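PDB 3ZPJ: Ton_1535 from Thermococcus onnurineus, which is of unknown function but folds as an alpha-solenoid of stacked helices, interrupted by a left-handed helical turn. Local coordinates for residues 24-28 / 29-33; 175-178 / 179-183; 182-185 / 186-190. All blocks are in the same frame, centred on the assembly; numbering follows the deposited sequence.

Contact 1 (24-28 / 29-33); sequences YEIED and PIEQV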
ATOM      1  N   TYR A  24     -22.655   7.793 -25.139  1.00 56.08           N
ATOM      2  CA  TYR A  24     -22.261   7.638 -26.530  1.00 58.89           C
ATOM      3  C   TYR A  24     -21.839   8.960 -27.154  1.00 66.38           C
ATOM      4  O   TYR A  24     -21.184   8.998 -28.195  1.00 69.66           O
ATOM      5  CB  TYR A  24     -23.352   6.893 -27.280  1.00 66.36           C
ATOM      6  CG  TYR A  24     -23.576   5.581 -26.569  1.00 76.20           C
ATOM      7  CD1 TYR A  24     -22.724   4.505 -26.788  1.00 85.67           C
ATOM      8  CD2 TYR A  24     -24.566   5.449 -25.605  1.00 79.27           C
ATOM      9  CE1 TYR A  24     -22.888   3.311 -26.106  1.00 91.19           C
ATOM     10  CE2 TYR A  24     -24.739   4.263 -24.916  1.00 86.89           C
ATOM     11  CZ  TYR A  24     -23.898   3.195 -25.170  1.00 92.18           C
ATOM     12  OH  TYR A  24     -24.067   2.011 -24.487  1.00 93.08           O
ATOM     13  N   GLU A  25     -22.151  10.047 -26.466  1.00 67.62           N
ATOM     14  CA  GLU A  25     -21.616  11.346 -26.839  1.00 64.22           C
ATOM     15  C   GLU A  25     -20.149  11.462 -26.435  1.00 60.38           C
ATOM     16  O   GLU A  25     -19.505  12.472 -26.699  1.00 59.43           O
ATOM     17  CB  GLU A  25     -22.447  12.470 -26.221  1.00 64.65           C
ATOM     18  CG  GLU A  25     -23.862  12.530 -26.779  1.00 71.83           C
ATOM     19  CD  GLU A  25     -24.702  13.622 -26.149  1.00 82.30           C
ATOM     20  OE1 GLU A  25     -24.161  14.390 -25.325  1.00 89.92           O
ATOM     21  OE2 GLU A  25     -25.904  13.711 -26.483  1.00 83.66           O
ATOM     22  N   ILE A  26     -19.626  10.432 -25.781  1.00 54.24           N
ATOM     23  CA  ILE A  26     -18.206  10.380 -25.497  1.00 49.59           C
ATOM     24  C   ILE A  26     -17.495   9.819 -26.714  1.00 58.39           C
ATOM     25  O   ILE A  26     -17.920   8.810 -27.276  1.00 60.74           O
ATOM     26  CB  ILE A  26     -17.898   9.518 -24.272  1.00 47.50           C
ATOM     27  CG1 ILE A  26     -18.499  10.161 -23.024  1.00 43.87           C
ATOM     28  CG2 ILE A  26     -16.381   9.344 -24.096  1.00 34.83           C
ATOM     29  CD1 ILE A  26     -18.089   9.482 -21.752  1.00 44.83           C
ATOM     30  N   GLU A  27     -16.424  10.487 -27.127  1.00 63.28           N
ATOM     31  CA  GLU A  27     -15.683  10.076 -28.310  1.00 72.35           C
ATOM     32  C   GLU A  27     -15.015   8.723 -28.111  1.00 67.88           C
ATOM     33  O   GLU A  27     -15.379   7.729 -28.744  1.00 71.04           O
ATOM     34  CB  GLU A  27     -14.630  11.125 -28.662  1.00 79.13           C
ATOM     35  CG  GLU A  27     -15.218  12.430 -29.160  1.00 94.52           C
ATOM     36  CD  GLU A  27     -14.151  13.448 -29.533  1.00104.40           C
ATOM     37  OE1 GLU A  27     -13.362  13.850 -28.641  1.00104.71           O
ATOM     38  OE2 GLU A  27     -14.102  13.842 -30.721  1.00101.30           O
ATOM     39  N   ASP A  28     -14.044   8.695 -27.212  1.00 59.92           N
ATOM     40  CA  ASP A  28     -13.235   7.516 -26.999  1.00 51.01           C
ATOM     41  C   ASP A  28     -14.013   6.381 -26.328  1.00 48.25           C
ATOM     42  O   ASP A  28     -14.681   6.601 -25.320  1.00 53.84           O
ATOM     43  CB  ASP A  28     -12.044   7.891 -26.142  1.00 48.54           C
ATOM     44  CG  ASP A  28     -10.973   6.848 -26.167  1.00 56.62           C
ATOM     45  OD1 ASP A  28     -10.540   6.474 -27.279  1.00 64.75           O
ATOM     46  OD2 ASP A  28     -10.564   6.411 -25.075  1.00 54.54           O
ATOM     47  N   PRO A  29     -13.939   5.171 -26.905  1.00 44.56           N
ATOM     48  CA  PRO A  29     -14.487   3.895 -26.412  1.00 46.06           C
ATOM     49  C   PRO A  29     -13.970   3.506 -25.042  1.00 48.46           C
ATOM     50  O   PRO A  29     -14.748   3.146 -24.150  1.00 47.49           O
ATOM     51  CB  PRO A  29     -13.976   2.886 -27.442  1.00 44.40           C
ATOM     52  CG  PRO A  29     -13.970   3.667 -28.702  1.00 47.25           C
ATOM     53  CD  PRO A  29     -13.528   5.067 -28.315  1.00 42.64           C
ATOM     54  N   ILE A  30     -12.656   3.552 -24.883  1.00 46.52           N
ATOM     55  CA  ILE A  30     -12.066   3.294 -23.587  1.00 45.55           C
ATOM     56  C   ILE A  30     -12.640   4.250 -22.541  1.00 44.93           C
ATOM     57  O   ILE A  30     -12.960   3.845 -21.425  1.00 46.76           O
ATOM     58  CB  ILE A  30     -10.542   3.372 -23.651  1.00 44.42           C
ATOM     59  CG1 ILE A  30     -10.002   2.080 -24.256  1.00 34.24           C
ATOM     60  CG2 ILE A  30      -9.944   3.575 -22.262  1.00 35.82           C
ATOM     61  CD1 ILE A  30      -8.571   2.174 -24.655  1.00 44.42           C
ATOM     62  N   GLU A  31     -12.820   5.507 -22.923  1.00 45.62           N
ATOM     63  CA  GLU A  31     -13.424   6.482 -22.033  1.00 49.25           C
ATOM     64  C   GLU A  31     -14.888   6.121 -21.732  1.00 45.44           C
ATOM     65  O   GLU A  31     -15.340   6.235 -20.596  1.00 44.57           O
ATOM     66  CB  GLU A  31     -13.306   7.882 -22.628  1.00 63.71           C
ATOM     67  CG  GLU A  31     -13.618   8.998 -21.651  1.00 74.31           C
ATOM     68  CD  GLU A  31     -12.598   9.102 -20.536  1.00 71.03           C
ATOM     69  OE1 GLU A  31     -11.491   8.537 -20.682  1.00 57.16           O
ATOM     70  OE2 GLU A  31     -12.912   9.753 -19.516  1.00 75.24           O
ATOM     71  N   GLN A  32     -15.619   5.657 -22.739  1.00 37.72           N
ATOM     72  CA  GLN A  32     -16.985   5.173 -22.512  1.00 40.01           C
ATOM     73  C   GLN A  32     -17.016   4.037 -21.491  1.00 40.72           C
ATOM     74  O   GLN A  32     -17.942   3.937 -20.702  1.00 49.43           O
ATOM     75  CB  GLN A  32     -17.628   4.712 -23.823  1.00 31.24           C
ATOM     76  CG  GLN A  32     -17.848   5.828 -24.821  1.00 37.25           C
ATOM     77  CD  GLN A  32     -18.505   5.335 -26.085  1.00 44.70           C
ATOM     78  OE1 GLN A  32     -18.515   4.139 -26.350  1.00 54.47           O
ATOM     79  NE2 GLN A  32     -19.060   6.250 -26.873  1.00 39.70           N
ATOM     80  N   VAL A  33     -15.987   3.194 -21.504  1.00 35.72           N
ATOM     81  CA  VAL A  33     -15.954   2.017 -20.662  1.00 35.16           C
ATOM     82  C   VAL A  33     -15.601   2.393 -19.230  1.00 40.04           C
ATOM     83  O   VAL A  33     -16.194   1.863 -18.287  1.00 42.90           O
ATOM     84  CB  VAL A  33     -14.965   0.967 -21.220  1.00 37.89           C
ATOM     85  CG1 VAL A  33     -14.839  -0.218 -20.284  1.00 47.68           C
ATOM     86  CG2 VAL A  33     -15.430   0.504 -22.562  1.00 41.40           C
TER

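Contact 2 (175-178 / 179-183); sequences NEAM and DFYKM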
ATOM      1  N   ASN A 175       1.516  -4.680   3.902  1.00 34.50           N
ATOM      2  CA  ASN A 175       2.158  -5.975   3.671  1.00 40.83           C
ATOM      3  C   ASN A 175       2.133  -6.339   2.191  1.00 36.42           C
ATOM      4  O   ASN A 175       3.076  -6.918   1.669  1.00 40.20           O
ATOM      5  CB  ASN A 175       1.542  -7.091   4.517  1.00 30.24           C
ATOM      6  CG  ASN A 175       0.090  -7.317   4.200  1.00 39.74           C
ATOM      7  OD1 ASN A 175      -0.641  -6.383   3.883  1.00 45.98           O
ATOM      8  ND2 ASN A 175      -0.339  -8.561   4.272  1.00 45.09           N
ATOM      9  N   GLU A 176       1.061  -5.963   1.513  1.00 39.48           N
ATOM     10  CA  GLU A 176       0.960  -6.245   0.094  1.00 45.09           C
ATOM     11  C   GLU A 176       1.680  -5.190  -0.731  1.00 46.19           C
ATOM     12  O   GLU A 176       2.229  -5.499  -1.780  1.00 47.20           O
ATOM     13  CB  GLU A 176      -0.506  -6.394  -0.316  1.00 36.89           C
ATOM     14  CG  GLU A 176      -1.178  -7.605   0.339  1.00 31.58           C
ATOM     15  CD  GLU A 176      -2.697  -7.588   0.188  1.00 44.29           C
ATOM     16  OE1 GLU A 176      -3.237  -6.615  -0.398  1.00 47.65           O
ATOM     17  OE2 GLU A 176      -3.350  -8.549   0.661  1.00 46.13           O
ATOM     18  N   ALA A 177       1.721  -3.957  -0.232  1.00 37.87           N
ATOM     19  CA  ALA A 177       2.284  -2.847  -0.999  1.00 32.62           C
ATOM     20  C   ALA A 177       3.799  -2.910  -1.155  1.00 32.30           C
ATOM     21  O   ALA A 177       4.361  -2.384  -2.122  1.00 35.20           O
ATOM     22  CB  ALA A 177       1.873  -1.512  -0.382  1.00 31.12           C
ATOM     23  N   MET A 178       4.458  -3.574  -0.213  1.00 37.95           N
ATOM     24  CA  MET A 178       5.912  -3.506  -0.126  1.00 29.64           C
ATOM     25  C   MET A 178       6.638  -3.941  -1.413  1.00 34.47           C
ATOM     26  O   MET A 178       7.532  -3.248  -1.887  1.00 40.57           O
ATOM     27  CB  MET A 178       6.435  -4.278   1.111  1.00 28.77           C
ATOM     28  CG  MET A 178       7.766  -3.723   1.631  1.00 35.87           C
ATOM     29  SD  MET A 178       7.603  -2.075   2.407  1.00 31.96           S
ATOM     30  CE  MET A 178       6.574  -2.575   3.795  1.00 26.22           C
ATOM     31  N   ASP A 179       6.239  -5.062  -1.995  1.00 34.59           N
ATOM     32  CA  ASP A 179       6.919  -5.560  -3.193  1.00 33.82           C
ATOM     33  C   ASP A 179       6.807  -4.616  -4.409  1.00 32.07           C
ATOM     34  O   ASP A 179       7.735  -4.506  -5.204  1.00 41.80           O
ATOM     35  CB  ASP A 179       6.398  -6.940  -3.530  1.00 31.78           C
ATOM     36  CG  ASP A 179       6.999  -8.020  -2.647  1.00 41.96           C
ATOM     37  OD1 ASP A 179       8.099  -7.785  -2.108  1.00 40.35           O
ATOM     38  OD2 ASP A 179       6.377  -9.100  -2.505  1.00 48.14           O
ATOM     39  N   PHE A 180       5.676  -3.930  -4.521  1.00 27.20           N
ATOM     40  CA  PHE A 180       5.431  -2.977  -5.595  1.00 28.48           C
ATOM     41  C   PHE A 180       6.342  -1.774  -5.430  1.00 32.65           C
ATOM     42  O   PHE A 180       6.949  -1.290  -6.389  1.00 32.22           O
ATOM     43  CB  PHE A 180       3.961  -2.537  -5.588  1.00 29.91           C
ATOM     44  CG  PHE A 180       3.002  -3.662  -5.866  1.00 37.37           C
ATOM     45  CD1 PHE A 180       2.616  -4.528  -4.852  1.00 38.02           C
ATOM     46  CD2 PHE A 180       2.524  -3.883  -7.150  1.00 36.43           C
ATOM     47  CE1 PHE A 180       1.763  -5.585  -5.105  1.00 38.29           C
ATOM     48  CE2 PHE A 180       1.669  -4.939  -7.411  1.00 36.17           C
ATOM     49  CZ  PHE A 180       1.278  -5.792  -6.384  1.00 30.64           C
ATOM     50  N   TYR A 181       6.435  -1.291  -4.201  1.00 36.28           N
ATOM     51  CA  TYR A 181       7.298  -0.165  -3.901  1.00 33.82           C
ATOM     52  C   TYR A 181       8.787  -0.461  -4.144  1.00 25.94           C
ATOM     53  O   TYR A 181       9.521   0.390  -4.650  1.00 36.85           O
ATOM     54  CB  TYR A 181       7.119   0.253  -2.453  1.00 31.56           C
ATOM     55  CG  TYR A 181       5.870   1.019  -2.129  1.00 27.81           C
ATOM     56  CD1 TYR A 181       5.213   1.796  -3.074  1.00 25.67           C
ATOM     57  CD2 TYR A 181       5.355   0.988  -0.832  1.00 35.13           C
ATOM     58  CE1 TYR A 181       4.031   2.517  -2.726  1.00 23.77           C
ATOM     59  CE2 TYR A 181       4.215   1.688  -0.483  1.00 21.42           C
ATOM     60  CZ  TYR A 181       3.554   2.445  -1.414  1.00 31.05           C
ATOM     61  OH  TYR A 181       2.428   3.128  -0.989  1.00 34.70           O
ATOM     62  N   LYS A 182       9.236  -1.655  -3.787  1.00 31.77           N
ATOM     63  CA  LYS A 182      10.638  -2.004  -3.997  1.00 33.14           C
ATOM     64  C   LYS A 182      10.981  -2.007  -5.486  1.00 35.12           C
ATOM     65  O   LYS A 182      12.041  -1.514  -5.872  1.00 33.63           O
ATOM     66  CB  LYS A 182      10.966  -3.374  -3.408  1.00 31.53           C
ATOM     67  CG  LYS A 182      10.507  -3.594  -1.999  1.00 50.92           C
ATOM     68  CD  LYS A 182      11.469  -3.078  -0.968  1.00 58.75           C
ATOM     69  CE  LYS A 182      11.180  -3.751   0.362  1.00 62.15           C
ATOM     70  NZ  LYS A 182      11.101  -5.228   0.169  1.00 66.86           N
ATOM     71  N   MET A 183      10.084  -2.553  -6.315  1.00 35.90           N
ATOM     72  CA  MET A 183      10.309  -2.616  -7.777  1.00 32.93           C
ATOM     73  C   MET A 183      10.327  -1.205  -8.369  1.00 22.93           C
ATOM     74  O   MET A 183      11.235  -0.850  -9.132  1.00 27.33           O
ATOM     75  CB  MET A 183       9.279  -3.509  -8.494  1.00 29.33           C
ATOM     76  CG  MET A 183       9.800  -4.100  -9.815  1.00 47.32           C
ATOM     77  SD  MET A 183       8.749  -5.242 -10.745  1.00 31.33           S
ATOM     78  CE  MET A 183       7.950  -6.054  -9.420  1.00 31.84           C
TER

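Contact 3 (182-185 / 186-190); sequences KMAF and DIFDK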
ATOM      1  N   LYS A 182       9.236  -1.655  -3.787  1.00 31.77           N
ATOM      2  CA  LYS A 182      10.638  -2.004  -3.997  1.00 33.14           C
ATOM      3  C   LYS A 182      10.981  -2.007  -5.486  1.00 35.12           C
ATOM      4  O   LYS A 182      12.041  -1.514  -5.872  1.00 33.63           O
ATOM      5  CB  LYS A 182      10.966  -3.374  -3.408  1.00 31.53           C
ATOM      6  CG  LYS A 182      10.507  -3.594  -1.999  1.00 50.92           C
ATOM      7  CD  LYS A 182      11.469  -3.078  -0.968  1.00 58.75           C
ATOM      8  CE  LYS A 182      11.180  -3.751   0.362  1.00 62.15           C
ATOM      9  NZ  LYS A 182      11.101  -5.228   0.169  1.00 66.86           N
ATOM     10  N   MET A 183      10.084  -2.553  -6.315  1.00 35.90           N
ATOM     11  CA  MET A 183      10.309  -2.616  -7.777  1.00 32.93           C
ATOM     12  C   MET A 183      10.327  -1.205  -8.369  1.00 22.93           C
ATOM     13  O   MET A 183      11.235  -0.850  -9.132  1.00 27.33           O
ATOM     14  CB  MET A 183       9.279  -3.509  -8.494  1.00 29.33           C
ATOM     15  CG  MET A 183       9.800  -4.100  -9.815  1.00 47.32           C
ATOM     16  SD  MET A 183       8.749  -5.242 -10.745  1.00 31.33           S
ATOM     17  CE  MET A 183       7.950  -6.054  -9.420  1.00 31.84           C
ATOM     18  N   ALA A 184       9.385  -0.375  -7.945  1.00 26.43           N
ATOM     19  CA  ALA A 184       9.330   0.998  -8.427  1.00 25.58           C
ATOM     20  C   ALA A 184      10.617   1.748  -8.066  1.00 31.60           C
ATOM     21  O   ALA A 184      11.222   2.408  -8.930  1.00 34.52           O
ATOM     22  CB  ALA A 184       8.088   1.724  -7.891  1.00 20.12           C
ATOM     23  N   PHE A 185      11.055   1.618  -6.810  1.00 32.32           N
ATOM     24  CA  PHE A 185      12.252   2.326  -6.368  1.00 35.22           C
ATOM     25  C   PHE A 185      13.440   1.868  -7.171  1.00 25.53           C
ATOM     26  O   PHE A 185      14.265   2.674  -7.607  1.00 33.16           O
ATOM     27  CB  PHE A 185      12.592   2.085  -4.889  1.00 35.63           C
ATOM     28  CG  PHE A 185      13.943   2.637  -4.501  1.00 33.67           C
ATOM     29  CD1 PHE A 185      14.088   3.979  -4.182  1.00 39.26           C
ATOM     30  CD2 PHE A 185      15.076   1.829  -4.504  1.00 31.49           C
ATOM     31  CE1 PHE A 185      15.336   4.513  -3.831  1.00 39.64           C
ATOM     32  CE2 PHE A 185      16.329   2.354  -4.173  1.00 35.38           C
ATOM     33  CZ  PHE A 185      16.458   3.697  -3.829  1.00 38.18           C
ATOM     34  N   ASP A 186      13.553   0.558  -7.296  1.00 26.75           N
ATOM     35  CA  ASP A 186      14.586  -0.050  -8.117  1.00 38.89           C
ATOM     36  C   ASP A 186      14.637   0.587  -9.510  1.00 30.91           C
ATOM     37  O   ASP A 186      15.717   0.908 -10.021  1.00 32.51           O
ATOM     38  CB  ASP A 186      14.322  -1.543  -8.236  1.00 49.92           C
ATOM     39  CG  ASP A 186      15.546  -2.360  -7.993  1.00 64.97           C
ATOM     40  OD1 ASP A 186      15.789  -2.698  -6.812  1.00 78.48           O
ATOM     41  OD2 ASP A 186      16.261  -2.657  -8.976  1.00 62.41           O
ATOM     42  N   ILE A 187      13.461   0.804 -10.095  1.00 29.96           N
ATOM     43  CA  ILE A 187      13.360   1.349 -11.455  1.00 37.47           C
ATOM     44  C   ILE A 187      13.774   2.828 -11.486  1.00 36.99           C
ATOM     45  O   ILE A 187      14.515   3.260 -12.380  1.00 29.91           O
ATOM     46  CB  ILE A 187      11.924   1.187 -12.009  1.00 32.48           C
ATOM     47  CG1 ILE A 187      11.690  -0.242 -12.505  1.00 34.67           C
ATOM     48  CG2 ILE A 187      11.664   2.148 -13.135  1.00 36.17           C
ATOM     49  CD1 ILE A 187      10.210  -0.517 -12.872  1.00 31.62           C
ATOM     50  N   PHE A 188      13.305   3.591 -10.497  1.00 26.33           N
ATOM     51  CA  PHE A 188      13.578   5.018 -10.441  1.00 29.02           C
ATOM     52  C   PHE A 188      15.035   5.290 -10.103  1.00 32.46           C
ATOM     53  O   PHE A 188      15.627   6.289 -10.540  1.00 35.99           O
ATOM     54  CB  PHE A 188      12.649   5.675  -9.421  1.00 35.42           C
ATOM     55  CG  PHE A 188      11.214   5.657  -9.840  1.00 32.88           C
ATOM     56  CD1 PHE A 188      10.883   5.591 -11.189  1.00 32.26           C
ATOM     57  CD2 PHE A 188      10.198   5.698  -8.908  1.00 24.16           C
ATOM     58  CE1 PHE A 188       9.568   5.564 -11.591  1.00 26.89           C
ATOM     59  CE2 PHE A 188       8.861   5.665  -9.310  1.00 21.30           C
ATOM     60  CZ  PHE A 188       8.558   5.609 -10.648  1.00 35.41           C
ATOM     61  N   ASP A 189      15.613   4.379  -9.330  1.00 38.98           N
ATOM     62  CA  ASP A 189      17.016   4.451  -8.981  1.00 32.96           C
ATOM     63  C   ASP A 189      17.916   4.186 -10.192  1.00 40.54           C
ATOM     64  O   ASP A 189      18.829   4.972 -10.482  1.00 40.35           O
ATOM     65  CB  ASP A 189      17.330   3.446  -7.881  1.00 40.35           C
ATOM     66  CG  ASP A 189      18.754   3.561  -7.382  1.00 51.15           C
ATOM     67  OD1 ASP A 189      19.191   4.689  -7.057  1.00 54.03           O
ATOM     68  OD2 ASP A 189      19.440   2.520  -7.337  1.00 55.98           O
ATOM     69  N   LYS A 190      17.672   3.075 -10.890  1.00 38.28           N
ATOM     70  CA  LYS A 190      18.530   2.713 -12.029  1.00 44.16           C
ATOM     71  C   LYS A 190      18.363   3.682 -13.187  1.00 41.60           C
ATOM     72  O   LYS A 190      19.290   3.873 -13.966  1.00 41.33           O
ATOM     73  CB  LYS A 190      18.249   1.295 -12.543  1.00 42.36           C
ATOM     74  CG  LYS A 190      18.374   0.190 -11.525  1.00 59.31           C
ATOM     75  CD  LYS A 190      19.701   0.204 -10.800  1.00 71.51           C
ATOM     76  CE  LYS A 190      19.820  -1.042  -9.938  1.00 79.87           C
ATOM     77  NZ  LYS A 190      19.666  -2.275 -10.769  1.00 84.78           N
TER

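Contact 1 (24-28 / 29-33)
Q32 reaches I26 because its CG lies anti to its own carbonyl carbon (chi1 -66°) and the chain runs extended beyond CG, which carries the amide back over the loop that precedes the helix. There NE2 donates to I26 O at 2.8 Å, a bent bond (N-H...O 133°) with the donor tilted from the carbonyl plane. Glutamine suits the place: its CG methylene packs on I26 CB at 3.7 Å, while its amide supplies a donor to the carbonyl of buried I26. The same NE2 sits 3.5 Å from Y24 CA, with the amide and the tyrosine ring steeply inclined to each other.

D28 is the N-cap of the helix. With its CG anti to the backbone N (chi1 -165°), OD2 accepts from E31 N at 3.2 Å, met from above the carboxylate plane, and also rests against I30 CB. Its carbonyl O takes Q32 N at 2.9 Å, the first helical turn. P29, with no N-H to donate, fits the first helical position.

I26 CG2 packs on E31 CG and, beyond the segments, on T3 and L4 of helix 2-12. Y24 and Q32 meet I63 of helix 53-66, and I30 touches N72 of helix 70-86.

Contact 2 (175-178 / 179-183)
A177 and Y181 meet across one turn of helix 174-190, an alpha-helix of the solenoid, where small and aromatic residues share the buried side. Y181 N donates to A177 O at 3.1 Å in a nearly straight bond (166°), and the methyl CB of A177 lies 4.0 Å from Y181 CE2, alanine being small enough to let the ring lie close to the helix. The Y181 hydroxyl bonds D170 and R219, so its polar end is satisfied beyond this turn.

The helix is kinked here, and the N-H of F180 makes a weak bond to A177 O. The F180 ring turns its edge to the backbone, with CD1 3.2 Å from E176 O, and packs on L134, L172 and A168. Were F180 an alanine, these three would probably lose the ring that packs on them, opening a gap beside the kink.

Whereas A177, F180 and Y181 are buried against other parts of the chain, D179 and K182 are exposed, where charged side chains can meet solvent. K182 N makes a regular helical bond to M178 O at 3.0 Å. M178, bent at chi2 and chi3, leans toward A207 and Y211. The bend at chi2 (-85°) turns the K182 chain across M178, bringing CE to 3.6 Å from M178 CG.

Contact 3 (182-185 / 186-190)
F185 and D189 pair one turn apart near the C-terminal end of alpha-helix 174-190 in the solenoid. D189 CB alone stands over one face of the F185 ring, a CH-pi contact 4.3 Å from the ring centroid, displaced toward the rim. The carboxylate, its plane nearly parallel to the ring (9° apart), extends beyond the rim. An aspartate suits this exposed position, its CB packing on the ring and its charged end lying past it. F185 is placed for this by its CG lying anti to the backbone N (chi1 171°), which swings the ring along the helix toward its later turns.

Backbone bonds set the spacing: D189 N donates to F185 O at 2.8 Å, and D186 N to K182 O and I187 N to M183 O at 2.9 Å each. D186 OD2 and K190 NZ, one turn apart, form a long salt bridge of 3.9 Å.

Further out, buried I187 and F188 offer apolar surface to adjoining helices: I187 packs on L165 of helix 151-170, F188 on L159 there and on A197 of helix 194-209. F185 meets V200 and E201 of the latter. The carbonyl of the preceding turn lies over one face of the F188 ring, toward its rim: A184 O is 3.4 Å from F188 CG, and the same oxygen accepts F188 N at 2.9 Å.

Contact 1 comes first along the chain, at the loop leading into helix 29-45, and its centre lies 31 Å from that of the chain. Contacts 2 and 3 follow in series much later, on one helix, 174-190; their centres are 11 Å apart and they share K182 and M183, so contact 3 begins on the residues where contact 2 ends. Contact 1 lies about 21 and 22 Å from them by nearest atoms and touches neither. The three thus sample a helix start and two overlapping lengths of one helix in a single all-helical chain. Each rests against neighbouring helices, as expected of a solenoid built by packing one helix on the next.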